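Local coordinates for thioredoxin reductase (Clostridium acetobutylicum ATCC 824, PDB 6GNA), which probably passes electrons from ferredoxin through a bound FAD to a redox-active disulfide and on to thioredoxin, without using a pyridine nucleotide, at residues A[43-48]-A[63-68]; A[119-124]-A[193-198]; A[167-172]-A[185-190]. All coordinates share one frame; numbering follows the deposited sequence. Where two conformers were deposited one is given.

Contact 1 of 3, residues A[43-48]-A[63-68]; sequences KLTLAP and ELQEKF. With FAD (flavin-adenine dinucleotide), chain B.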
loop_
_atom_site.group_PDB
_atom_site.type_symbol
_atom_site.label_atom_id
_atom_site.label_comp_id
_atom_site.label_asym_id
_atom_site.label_seq_id
_atom_site.Cartn_x
_atom_site.Cartn_y
_atom_site.Cartn_z
ATOM N N LYS A 43 9.086 -13.119 -10.555
ATOM C CA LYS A 43 9.388 -11.760 -10.965
ATOM C C LYS A 43 10.482 -11.148 -10.093
ATOM O O LYS A 43 11.353 -10.454 -10.615
ATOM C CB LYS A 43 8.103 -10.932 -10.955
ATOM C CG LYS A 43 6.996 -11.614 -11.748
ATOM C CD LYS A 43 5.724 -10.794 -11.865
ATOM C CE LYS A 43 4.693 -11.542 -12.698
ATOM N NZ LYS A 43 3.483 -10.728 -12.997
ATOM N N LEU A 44 10.463 -11.386 -8.781
ATOM C CA LEU A 44 11.552 -10.857 -7.961
ATOM C C LEU A 44 12.932 -11.346 -8.430
ATOM O O LEU A 44 13.869 -10.554 -8.532
ATOM C CB LEU A 44 11.371 -11.296 -6.508
ATOM C CG LEU A 44 10.514 -10.426 -5.592
ATOM C CD1 LEU A 44 10.186 -11.185 -4.314
ATOM C CD2 LEU A 44 11.232 -9.125 -5.274
ATOM N N THR A 45 13.055 -12.639 -8.731
ATOM C CA THR A 45 14.305 -13.219 -9.189
ATOM C C THR A 45 14.766 -12.625 -10.512
ATOM O O THR A 45 15.961 -12.440 -10.731
ATOM C CB THR A 45 14.170 -14.742 -9.363
ATOM O OG1 THR A 45 13.745 -15.330 -8.128
ATOM C CG2 THR A 45 15.495 -15.352 -9.786
ATOM N N LEU A 46 13.821 -12.337 -11.398
ATOM C CA LEU A 46 14.165 -11.815 -12.715
ATOM C C LEU A 46 14.431 -10.321 -12.721
ATOM O O LEU A 46 14.931 -9.808 -13.726
ATOM C CB LEU A 46 13.031 -12.076 -13.710
ATOM C CG LEU A 46 12.748 -13.522 -14.101
ATOM C CD1 LEU A 46 11.554 -13.552 -15.039
ATOM C CD2 LEU A 46 13.969 -14.166 -14.745
ATOM N N ALA A 47 14.090 -9.614 -11.656
ATOM C CA ALA A 47 14.254 -8.173 -11.649
ATOM C C ALA A 47 15.736 -7.834 -11.543
ATOM O O ALA A 47 16.413 -8.345 -10.643
ATOM C CB ALA A 47 13.525 -7.581 -10.456
ATOM N N PRO A 48 16.269 -6.905 -12.374
ATOM C CA PRO A 48 17.727 -6.657 -12.381
ATOM C C PRO A 48 18.289 -5.729 -11.295
ATOM O O PRO A 48 19.068 -6.187 -10.451
ATOM C CB PRO A 48 17.982 -6.100 -13.789
ATOM C CG PRO A 48 16.676 -5.525 -14.216
ATOM C CD PRO A 48 15.595 -6.311 -13.541
ATOM N N GLU A 63 18.698 -10.458 -4.696
ATOM C CA GLU A 63 19.119 -10.014 -3.374
ATOM C C GLU A 63 17.917 -9.662 -2.507
ATOM O O GLU A 63 17.871 -10.006 -1.320
ATOM C CB GLU A 63 20.038 -8.802 -3.516
ATOM C CG GLU A 63 21.405 -9.164 -4.041
ATOM C CD GLU A 63 22.281 -7.951 -4.280
ATOM O OE1 GLU A 63 21.735 -6.852 -4.512
ATOM O OE2 GLU A 63 23.526 -8.086 -4.234
ATOM N N LEU A 64 16.937 -8.965 -3.081
ATOM C CA LEU A 64 15.739 -8.630 -2.323
ATOM C C LEU A 64 14.970 -9.895 -1.989
ATOM O O LEU A 64 14.462 -10.052 -0.873
ATOM C CB LEU A 64 14.888 -7.662 -3.136
ATOM C CG LEU A 64 13.634 -7.097 -2.466
ATOM C CD1 LEU A 64 14.001 -6.319 -1.209
ATOM C CD2 LEU A 64 12.924 -6.193 -3.436
ATOM N N GLN A 65 14.927 -10.835 -2.934
ATOM C CA GLN A 65 14.316 -12.127 -2.659
ATOM C C GLN A 65 14.947 -12.772 -1.429
ATOM O O GLN A 65 14.245 -13.344 -0.589
ATOM C CB GLN A 65 14.463 -13.023 -3.890
ATOM C CG GLN A 65 13.817 -14.420 -3.776
ATOM C CD GLN A 65 14.480 -15.472 -4.662
ATOM O OE1 GLN A 65 15.498 -15.215 -5.311
ATOM N NE2 GLN A 65 13.910 -16.672 -4.676
ATOM N N GLU A 66 16.278 -12.712 -1.311
ATOM C CA GLU A 66 16.929 -13.344 -0.171
ATOM C C GLU A 66 16.603 -12.605 1.125
ATOM O O GLU A 66 16.405 -13.236 2.168
ATOM C CB GLU A 66 18.439 -13.396 -0.399
ATOM C CG GLU A 66 19.246 -13.969 0.767
ATOM C CD GLU A 66 18.894 -15.395 1.148
ATOM O OE1 GLU A 66 18.364 -16.146 0.302
ATOM O OE2 GLU A 66 19.184 -15.770 2.313
ATOM N N LYS A 67 16.531 -11.277 1.079
ATOM C CA LYS A 67 16.123 -10.542 2.268
ATOM C C LYS A 67 14.725 -10.968 2.701
ATOM O O LYS A 67 14.449 -11.100 3.904
ATOM C CB LYS A 67 16.142 -9.034 1.993
ATOM C CG LYS A 67 17.507 -8.475 1.531
ATOM C CD LYS A 67 18.365 -8.082 2.681
ATOM C CE LYS A 67 19.571 -7.279 2.229
ATOM N NZ LYS A 67 20.634 -7.423 3.233
ATOM N N PHE A 68 13.823 -11.188 1.734
ATOM C CA PHE A 68 12.465 -11.592 2.083
ATOM C C PHE A 68 12.457 -13.009 2.654
ATOM O O PHE A 68 11.730 -13.298 3.616
ATOM C CB PHE A 68 11.564 -11.518 0.839
ATOM C CG PHE A 68 11.216 -10.108 0.361
ATOM C CD1 PHE A 68 11.611 -8.970 1.039
ATOM C CD2 PHE A 68 10.421 -9.950 -0.787
ATOM C CE1 PHE A 68 11.259 -7.700 0.573
ATOM C CE2 PHE A 68 10.079 -8.691 -1.254
ATOM C CZ PHE A 68 10.494 -7.565 -0.571
HETATM P PA FAD B . 3.873 -12.064 -7.554
HETATM O O1A FAD B . 5.196 -11.384 -7.309
HETATM O O2A FAD B . 3.529 -12.529 -8.948
HETATM O O5B FAD B . 3.753 -13.324 -6.563
HETATM C C5B FAD B . 2.844 -14.378 -6.851
HETATM C C4B FAD B . 3.356 -15.681 -6.259
HETATM O O4B FAD B . 2.252 -16.479 -5.826
HETATM C C3B FAD B . 4.120 -16.489 -7.294
HETATM O O3B FAD B . 5.301 -17.054 -6.719
HETATM C C2B FAD B . 3.160 -17.582 -7.706
HETATM O O2B FAD B . 3.833 -18.795 -8.050
HETATM C C1B FAD B . 2.282 -17.749 -6.478
HETATM N N9A FAD B . 0.918 -18.173 -6.860
HETATM C C8A FAD B . 0.089 -17.531 -7.705
HETATM N N7A FAD B . -1.082 -18.205 -7.824
HETATM C C5A FAD B . -1.005 -19.299 -7.047
HETATM C C6A FAD B . -1.886 -20.438 -6.710
HETATM N N6A FAD B . -3.123 -20.545 -7.246
HETATM N N1A FAD B . -1.410 -21.364 -5.851
HETATM C C2A FAD B . -0.183 -21.278 -5.305
HETATM N N3A FAD B . 0.664 -20.270 -5.569
HETATM C C4A FAD B . 0.317 -19.273 -6.415
HETATM N N1 FAD B . 8.176 -3.629 -9.301
HETATM C C2 FAD B . 8.760 -2.575 -8.677
HETATM O O2 FAD B . 8.101 -1.945 -7.824
HETATM N N3 FAD B . 10.018 -2.176 -8.936
HETATM C C4 FAD B . 10.786 -2.802 -9.837
HETATM O O4 FAD B . 11.952 -2.413 -10.061
HETATM C C4X FAD B . 10.224 -3.964 -10.564
HETATM N N5 FAD B . 10.939 -4.643 -11.486
HETATM C C5X FAD B . 10.404 -5.700 -12.135
HETATM C C6 FAD B . 11.161 -6.382 -13.079
HETATM C C7 FAD B . 10.621 -7.471 -13.753
HETATM C C7M FAD B . 11.442 -8.209 -14.776
HETATM C C8 FAD B . 9.231 -7.908 -13.464
HETATM C C8M FAD B . 8.641 -9.086 -14.193
HETATM C C9 FAD B . 8.472 -7.228 -12.521
HETATM C C9A FAD B . 9.009 -6.140 -11.846
HETATM N N10 FAD B . 8.239 -5.437 -10.895
HETATM C C10 FAD B . 8.837 -4.355 -10.225
HETATM C "C1'" FAD B . 6.869 -5.851 -10.580
HETATM C "C2'" FAD B . 6.842 -6.573 -9.243
HETATM O "O2'" FAD B . 7.645 -7.751 -9.352
HETATM C "C3'" FAD B . 5.418 -6.960 -8.866
HETATM O "O3'" FAD B . 4.620 -5.783 -8.722
HETATM C "C4'" FAD B . 5.396 -7.748 -7.565
HETATM O "O4'" FAD B . 6.191 -8.931 -7.708
HETATM C "C5'" FAD B . 3.969 -8.119 -7.183
HETATM O "O5'" FAD B . 4.022 -9.171 -6.229
HETATM P P FAD B . 2.728 -10.045 -5.858
HETATM O O1P FAD B . 3.012 -10.775 -4.569
HETATM O O2P FAD B . 1.471 -9.221 -5.984
HETATM O O3P FAD B . 2.666 -11.111 -7.067
#
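Leu-44 of the short helix 42-46 packs on Leu-64 and Phe-68 of helix 61-74, a helix-helix contact beside the flavin in the FAD-binding part of a pyridine nucleotide-disulphide oxidoreductase fold. The inner side is tight and apolar. The two methyls of Leu-44 divide the work: CD1 reaches CD2 of the Phe-68 ring at 3.7 Å, coming in obliquely, while CD2 of Leu-44 meets CD2 of Leu-64 at 3.9 Å, the two side chains crossing near a right angle. One turn apart on the same helix, Leu-64 lays its CG over one face of the Phe-68 ring, 3.7 Å above the plane and toward the rim. Pro-16 and Tyr-266 touch Leu-44 as well, and Leu-54 of the second subunit packs on Phe-68. The outer side is polar and looser. Thr-45 is exposed, and its OG1 makes at most a weak bond to Gln-65 OE1, at 3.3 Å. An extended chain, with CG opposite the backbone N (chi1 -178°), brings OE1 of Gln-65 to that hydroxyl, while NE2 bonds weakly to Asp-39 O. On the flavin side, CB of Lys-43 lies 3.6 Å from the ribityl O2' of FAD, and where the helix ends the methyl CB of Ala-47 sits 3.7 Å from C6 of the isoalloxazine.

Contact 2 of 3, residues A[119-124]-A[193-198]; sequences PLKGED and PVEIVG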
loop_
_atom_site.group_PDB
_atom_site.type_symbol
_atom_site.label_atom_id
_atom_site.label_comp_id
_atom_site.label_asym_id
_atom_site.label_seq_id
_atom_site.Cartn_x
_atom_site.Cartn_y
_atom_site.Cartn_z
ATOM N N PRO A 119 -4.537 -15.022 -23.055
ATOM C CA PRO A 119 -5.173 -16.308 -23.359
ATOM C C PRO A 119 -5.019 -16.674 -24.823
ATOM O O PRO A 119 -4.834 -15.816 -25.690
ATOM C CB PRO A 119 -6.647 -16.079 -22.997
ATOM C CG PRO A 119 -6.837 -14.608 -23.051
ATOM C CD PRO A 119 -5.521 -13.984 -22.700
ATOM N N LEU A 120 -5.080 -17.978 -25.089
ATOM C CA LEU A 120 -5.028 -18.469 -26.456
ATOM C C LEU A 120 -6.339 -18.170 -27.169
ATOM O O LEU A 120 -7.402 -18.088 -26.552
ATOM C CB LEU A 120 -4.833 -19.982 -26.463
ATOM C CG LEU A 120 -3.560 -20.544 -25.847
ATOM C CD1 LEU A 120 -3.634 -22.069 -25.881
ATOM C CD2 LEU A 120 -2.355 -20.036 -26.615
ATOM N N LYS A 121 -6.259 -18.009 -28.483
ATOM C CA LYS A 121 -7.469 -17.864 -29.274
ATOM C C LYS A 121 -8.317 -19.121 -29.118
ATOM O O LYS A 121 -7.810 -20.243 -29.229
ATOM C CB LYS A 121 -7.109 -17.640 -30.742
ATOM C CG LYS A 121 -8.301 -17.318 -31.631
ATOM C CD LYS A 121 -7.877 -17.048 -33.070
ATOM C CE LYS A 121 -9.075 -16.665 -33.934
ATOM N NZ LYS A 121 -8.708 -16.446 -35.365
ATOM N N GLY A 122 -9.610 -18.931 -28.847
ATOM C CA GLY A 122 -10.520 -20.027 -28.585
ATOM C C GLY A 122 -10.585 -20.455 -27.134
ATOM O O GLY A 122 -11.480 -21.223 -26.766
ATOM N N GLU A 123 -9.657 -19.982 -26.302
ATOM C CA GLU A 123 -9.634 -20.374 -24.898
ATOM C C GLU A 123 -10.916 -19.956 -24.182
ATOM O O GLU A 123 -11.573 -20.779 -23.537
ATOM C CB GLU A 123 -8.412 -19.746 -24.229
ATOM C CG GLU A 123 -8.151 -20.211 -22.804
ATOM C CD GLU A 123 -6.938 -19.530 -22.197
ATOM O OE1 GLU A 123 -7.056 -18.950 -21.091
ATOM O OE2 GLU A 123 -5.873 -19.554 -22.841
ATOM N N ASP A 124 -11.285 -18.676 -24.270
ATOM C CA ASP A 124 -12.521 -18.231 -23.635
ATOM C C ASP A 124 -13.741 -18.856 -24.300
ATOM O O ASP A 124 -14.702 -19.235 -23.618
ATOM C CB ASP A 124 -12.624 -16.705 -23.684
ATOM C CG ASP A 124 -11.791 -16.027 -22.612
ATOM O OD1 ASP A 124 -11.704 -16.570 -21.492
ATOM O OD2 ASP A 124 -11.226 -14.948 -22.891
ATOM N N PRO A 193 1.290 -22.915 -29.676
ATOM C CA PRO A 193 -0.167 -22.939 -29.850
ATOM C C PRO A 193 -0.651 -21.717 -30.615
ATOM O O PRO A 193 -0.183 -20.599 -30.390
ATOM C CB PRO A 193 -0.708 -22.936 -28.413
ATOM C CG PRO A 193 0.459 -23.178 -27.517
ATOM C CD PRO A 193 1.695 -22.821 -28.261
ATOM N N VAL A 194 -1.611 -21.935 -31.516
ATOM C CA VAL A 194 -2.224 -20.862 -32.299
ATOM C C VAL A 194 -3.682 -20.650 -31.904
ATOM O O VAL A 194 -4.090 -19.537 -31.567
ATOM C CB VAL A 194 -2.083 -21.112 -33.818
ATOM C CG1 VAL A 194 -2.670 -19.931 -34.604
ATOM C CG2 VAL A 194 -0.629 -21.333 -34.194
ATOM N N GLU A 195 -4.491 -21.704 -31.963
ATOM C CA GLU A 195 -5.917 -21.532 -31.751
ATOM C C GLU A 195 -6.549 -22.854 -31.349
ATOM O O GLU A 195 -6.225 -23.905 -31.912
ATOM C CB GLU A 195 -6.593 -21.008 -33.024
ATOM C CG GLU A 195 -8.087 -20.770 -32.878
ATOM C CD GLU A 195 -8.757 -20.382 -34.185
ATOM O OE1 GLU A 195 -8.093 -20.441 -35.241
ATOM O OE2 GLU A 195 -9.954 -20.028 -34.160
ATOM N N ILE A 196 -7.451 -22.777 -30.381
ATOM C CA ILE A 196 -8.332 -23.880 -30.012
ATOM C C ILE A 196 -9.588 -23.773 -30.865
ATOM O O ILE A 196 -10.248 -22.730 -30.870
ATOM C CB ILE A 196 -8.687 -23.798 -28.518
ATOM C CG1 ILE A 196 -7.428 -23.853 -27.651
ATOM C CG2 ILE A 196 -9.629 -24.930 -28.132
ATOM C CD1 ILE A 196 -7.594 -23.201 -26.275
ATOM N N VAL A 197 -9.940 -24.848 -31.575
ATOM C CA VAL A 197 -11.054 -24.805 -32.515
ATOM C C VAL A 197 -12.029 -25.945 -32.245
ATOM O O VAL A 197 -11.708 -26.939 -31.588
ATOM C CB VAL A 197 -10.592 -24.834 -33.989
ATOM C CG1 VAL A 197 -9.711 -23.630 -34.289
ATOM C CG2 VAL A 197 -9.859 -26.137 -34.298
ATOM N N GLY A 198 -13.226 -25.794 -32.786
ATOM C CA GLY A 198 -14.277 -26.767 -32.585
ATOM C C GLY A 198 -15.612 -26.192 -32.993
ATOM O O GLY A 198 -15.737 -25.017 -33.339
HETATM O O HOH W 1 -3.621 -17.635 -29.924
HETATM O O HOH W 2 -8.787 -18.671 -37.242
#
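Lys-121 and Glu-195 face each other with CA atoms 4.7 Å apart where the irregular segment 119-124 runs up to the edge strand 193-198, and Ile-196 N donates a nearly straight bond (2.8 Å, 170°) to Lys-121 O. Residues 120-123 form a type II beta turn, closed by Glu-123 N bonding to Leu-120 O at 3.0 Å. The strand is outermost in a three-stranded antiparallel sheet, and Val-194 and Glu-195 form a classic beta bulge opposite Lys-206 on its other side. Next to the direct bond, a water accepts from Lys-121 N and donates to Val-194 O. Gly-122, with positive phi, takes the third place of the turn and brings its CA close to Ile-196 O. On the surface, the extended side chains of Lys-121 and Glu-195 cross obliquely, the lysine methylenes lying against the glutamate chain and carboxylate, with Lys-121 CE 3.5 Å from Glu-195 OE2. Their charges meet less closely: Lys-121 NZ and Glu-195 OE2 form a long salt bridge of 4.0 Å, and a second water links NZ to OE1 of the same carboxylate. The inward side is apolar. Leu-120 sets CD2 against Pro-193 CB at 3.8 Å and turns CD1 to the end of Ile-196, which also touches Phe-126, Val-131 and Val-217. With CG1 opposite its carbonyl carbon (chi1 -59°), Ile-196 sends CD1 to the turn, within 3.7 Å of Glu-123 CA. Tyr-133 OH holds Glu-123 OE1 from outside the turn; within it, Glu-123 OE2 accepts from Leu-120 N at 2.9 Å, the donor standing 49° out of the carboxylate plane.

Contact 3 of 3, residues A[167-172]-A[185-190]; sequences ASKVYY and AVEIVK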
loop_
_atom_site.group_PDB
_atom_site.type_symbol
_atom_site.label_atom_id
_atom_site.label_comp_id
_atom_site.label_asym_id
_atom_site.label_seq_id
_atom_site.Cartn_x
_atom_site.Cartn_y
_atom_site.Cartn_z
ATOM N N ALA A 167 -6.432 -40.678 -19.600
ATOM C CA ALA A 167 -6.698 -40.314 -20.979
ATOM C C ALA A 167 -6.128 -41.356 -21.932
ATOM O O ALA A 167 -5.172 -42.071 -21.617
ATOM C CB ALA A 167 -6.062 -38.955 -21.278
ATOM N N SER A 168 -6.762 -41.472 -23.101
ATOM C CA SER A 168 -6.228 -42.352 -24.134
ATOM C C SER A 168 -4.924 -41.826 -24.718
ATOM O O SER A 168 -4.136 -42.608 -25.257
ATOM C CB SER A 168 -7.253 -42.498 -25.255
ATOM O OG SER A 168 -7.634 -41.213 -25.731
ATOM N N LYS A 169 -4.687 -40.520 -24.634
ATOM C CA LYS A 169 -3.502 -39.908 -25.212
ATOM C C LYS A 169 -3.325 -38.554 -24.539
ATOM O O LYS A 169 -4.301 -37.821 -24.380
ATOM C CB LYS A 169 -3.688 -39.706 -26.720
ATOM C CG LYS A 169 -2.590 -38.911 -27.412
ATOM C CD LYS A 169 -1.300 -39.704 -27.540
ATOM C CE LYS A 169 -0.276 -38.956 -28.381
ATOM N NZ LYS A 169 1.002 -39.696 -28.550
ATOM N N VAL A 170 -2.094 -38.238 -24.140
ATOM C CA VAL A 170 -1.761 -36.953 -23.519
ATOM C C VAL A 170 -0.657 -36.283 -24.329
ATOM O O VAL A 170 0.406 -36.872 -24.549
ATOM C CB VAL A 170 -1.300 -37.106 -22.056
ATOM C CG1 VAL A 170 -0.954 -35.733 -21.436
ATOM C CG2 VAL A 170 -2.356 -37.830 -21.222
ATOM N N TYR A 171 -0.906 -35.052 -24.764
ATOM C CA TYR A 171 0.111 -34.202 -25.361
ATOM C C TYR A 171 0.474 -33.117 -24.368
ATOM O O TYR A 171 -0.400 -32.564 -23.692
ATOM C CB TYR A 171 -0.425 -33.506 -26.614
ATOM C CG TYR A 171 -0.870 -34.426 -27.724
ATOM C CD1 TYR A 171 0.056 -35.036 -28.553
ATOM C CD2 TYR A 171 -2.215 -34.657 -27.964
ATOM C CE1 TYR A 171 -0.349 -35.870 -29.581
ATOM C CE2 TYR A 171 -2.626 -35.480 -28.988
ATOM C CZ TYR A 171 -1.689 -36.084 -29.793
ATOM O OH TYR A 171 -2.104 -36.906 -30.821
ATOM N N TYR A 172 1.765 -32.791 -24.299
ATOM C CA TYR A 172 2.256 -31.694 -23.467
ATOM C C TYR A 172 2.954 -30.665 -24.346
ATOM O O TYR A 172 3.932 -30.981 -25.028
ATOM C CB TYR A 172 3.199 -32.194 -22.379
ATOM C CG TYR A 172 3.576 -31.138 -21.356
ATOM C CD1 TYR A 172 2.680 -30.775 -20.367
ATOM C CD2 TYR A 172 4.821 -30.518 -21.368
ATOM C CE1 TYR A 172 2.991 -29.836 -19.429
ATOM C CE2 TYR A 172 5.139 -29.562 -20.422
ATOM C CZ TYR A 172 4.209 -29.226 -19.462
ATOM O OH TYR A 172 4.476 -28.296 -18.497
ATOM N N ALA A 185 4.579 -42.089 -21.705
ATOM C CA ALA A 185 3.270 -42.040 -22.352
ATOM C C ALA A 185 2.871 -40.628 -22.780
ATOM O O ALA A 185 1.993 -40.484 -23.638
ATOM C CB ALA A 185 2.201 -42.612 -21.426
ATOM N N VAL A 186 3.481 -39.589 -22.209
ATOM C CA VAL A 186 3.177 -38.212 -22.594
ATOM C C VAL A 186 3.995 -37.840 -23.823
ATOM O O VAL A 186 5.224 -37.946 -23.815
ATOM C CB VAL A 186 3.480 -37.240 -21.440
ATOM C CG1 VAL A 186 3.308 -35.802 -21.914
ATOM C CG2 VAL A 186 2.583 -37.507 -20.261
ATOM N N GLU A 187 3.323 -37.365 -24.872
ATOM C CA GLU A 187 4.010 -36.882 -26.065
ATOM C C GLU A 187 4.266 -35.380 -25.953
ATOM O O GLU A 187 3.323 -34.579 -25.862
ATOM C CB GLU A 187 3.218 -37.179 -27.334
ATOM C CG GLU A 187 3.940 -36.660 -28.568
ATOM C CD GLU A 187 3.233 -36.990 -29.864
ATOM O OE1 GLU A 187 3.510 -36.305 -30.868
ATOM O OE2 GLU A 187 2.407 -37.924 -29.886
ATOM N N ILE A 188 5.539 -35.002 -25.976
ATOM C CA ILE A 188 5.926 -33.598 -25.931
ATOM C C ILE A 188 5.810 -33.006 -27.326
ATOM O O ILE A 188 6.341 -33.555 -28.297
ATOM C CB ILE A 188 7.354 -33.439 -25.391
ATOM C CG1 ILE A 188 7.466 -34.069 -23.996
ATOM C CG2 ILE A 188 7.727 -31.969 -25.354
ATOM C CD1 ILE A 188 8.898 -34.150 -23.464
ATOM N N VAL A 189 5.137 -31.871 -27.413
ATOM C CA VAL A 189 4.854 -31.189 -28.673
ATOM C C VAL A 189 5.525 -29.824 -28.550
ATOM O O VAL A 189 4.972 -28.886 -27.970
ATOM C CB VAL A 189 3.347 -31.072 -28.929
ATOM C CG1 VAL A 189 3.049 -30.297 -30.203
ATOM C CG2 VAL A 189 2.717 -32.455 -28.992
ATOM N N LYS A 190 6.756 -29.712 -29.056
ATOM C CA LYS A 190 7.512 -28.459 -28.987
ATOM C C LYS A 190 7.116 -27.589 -30.176
ATOM O O LYS A 190 7.815 -27.487 -31.186
ATOM C CB LYS A 190 9.013 -28.729 -28.962
ATOM C CG LYS A 190 9.562 -29.260 -27.648
ATOM C CD LYS A 190 11.087 -29.141 -27.629
ATOM C CE LYS A 190 11.714 -29.907 -26.479
ATOM N NZ LYS A 190 13.197 -29.746 -26.453
HETATM O O HOH W 3 2.085 -40.904 -26.217
HETATM O O HOH W 4 -0.840 -40.788 -23.511
#
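Strands 169-174 and 186-188 pair in parallel at one border of the five-stranded parallel sheet, with 186-188 outermost, and Tyr-171 lies opposite Glu-187 and Tyr-172 opposite Ile-188. Glu-187 N donates to Val-170 O, Tyr-172 N to Glu-187 O at 2.8 Å, and Val-189 N to Tyr-172 O; the short strand axes diverge by 32°. At the start of the pair, a water bridges Val-170 N and Ala-185 O. On the face carrying Tyr-171 and Glu-187, Lys-169 bends at chi2 (73°), which brings its NZ to 2.6 Å from Glu-187 OE2, where it uses the anti lone pair, while Arg-210 bridges to OE1. The carboxylate is thus held from two sides by positive charge, which probably favours its ionised form. It lies alongside the Tyr-171 ring, the planes 68° apart, and Val-189 CG2 packs on Tyr-171 CD1 at 3.7 Å. On the opposite face, with Val-170, Val-186 CG1 meets Tyr-172 CB at 3.6 Å. Helix 155-163 covers this face, with Ala-156 and Ala-160 on Tyr-172 and Asn-161 on Val-186, whereas Leu-212 of strand 211-213 packs on Tyr-171 and Val-189, and strand 146-151 pairs with the far side of 169-174.

From the N terminus, contact 1 comes first, closing a loop of 14 residues between helices 42-46 and 61-74 beside the flavin; it is complete before either of the others opens. Contact 2 opens next at 119-124 and closes only at strand 193-198, joining the loop between strands 108-110 and 131-132 to the edge of the three-stranded antiparallel sheet. Contact 3 is nested inside that long loop, joining two neighbouring strands of a five-stranded parallel sheet. Strand 186-188 is followed, after a short link, by 193-198, so the second segment of contact 3 adjoins that of contact 2, the contact centres lying 18 Å apart. Contact 1 stands about 34 and 35 Å from them, centre to centre.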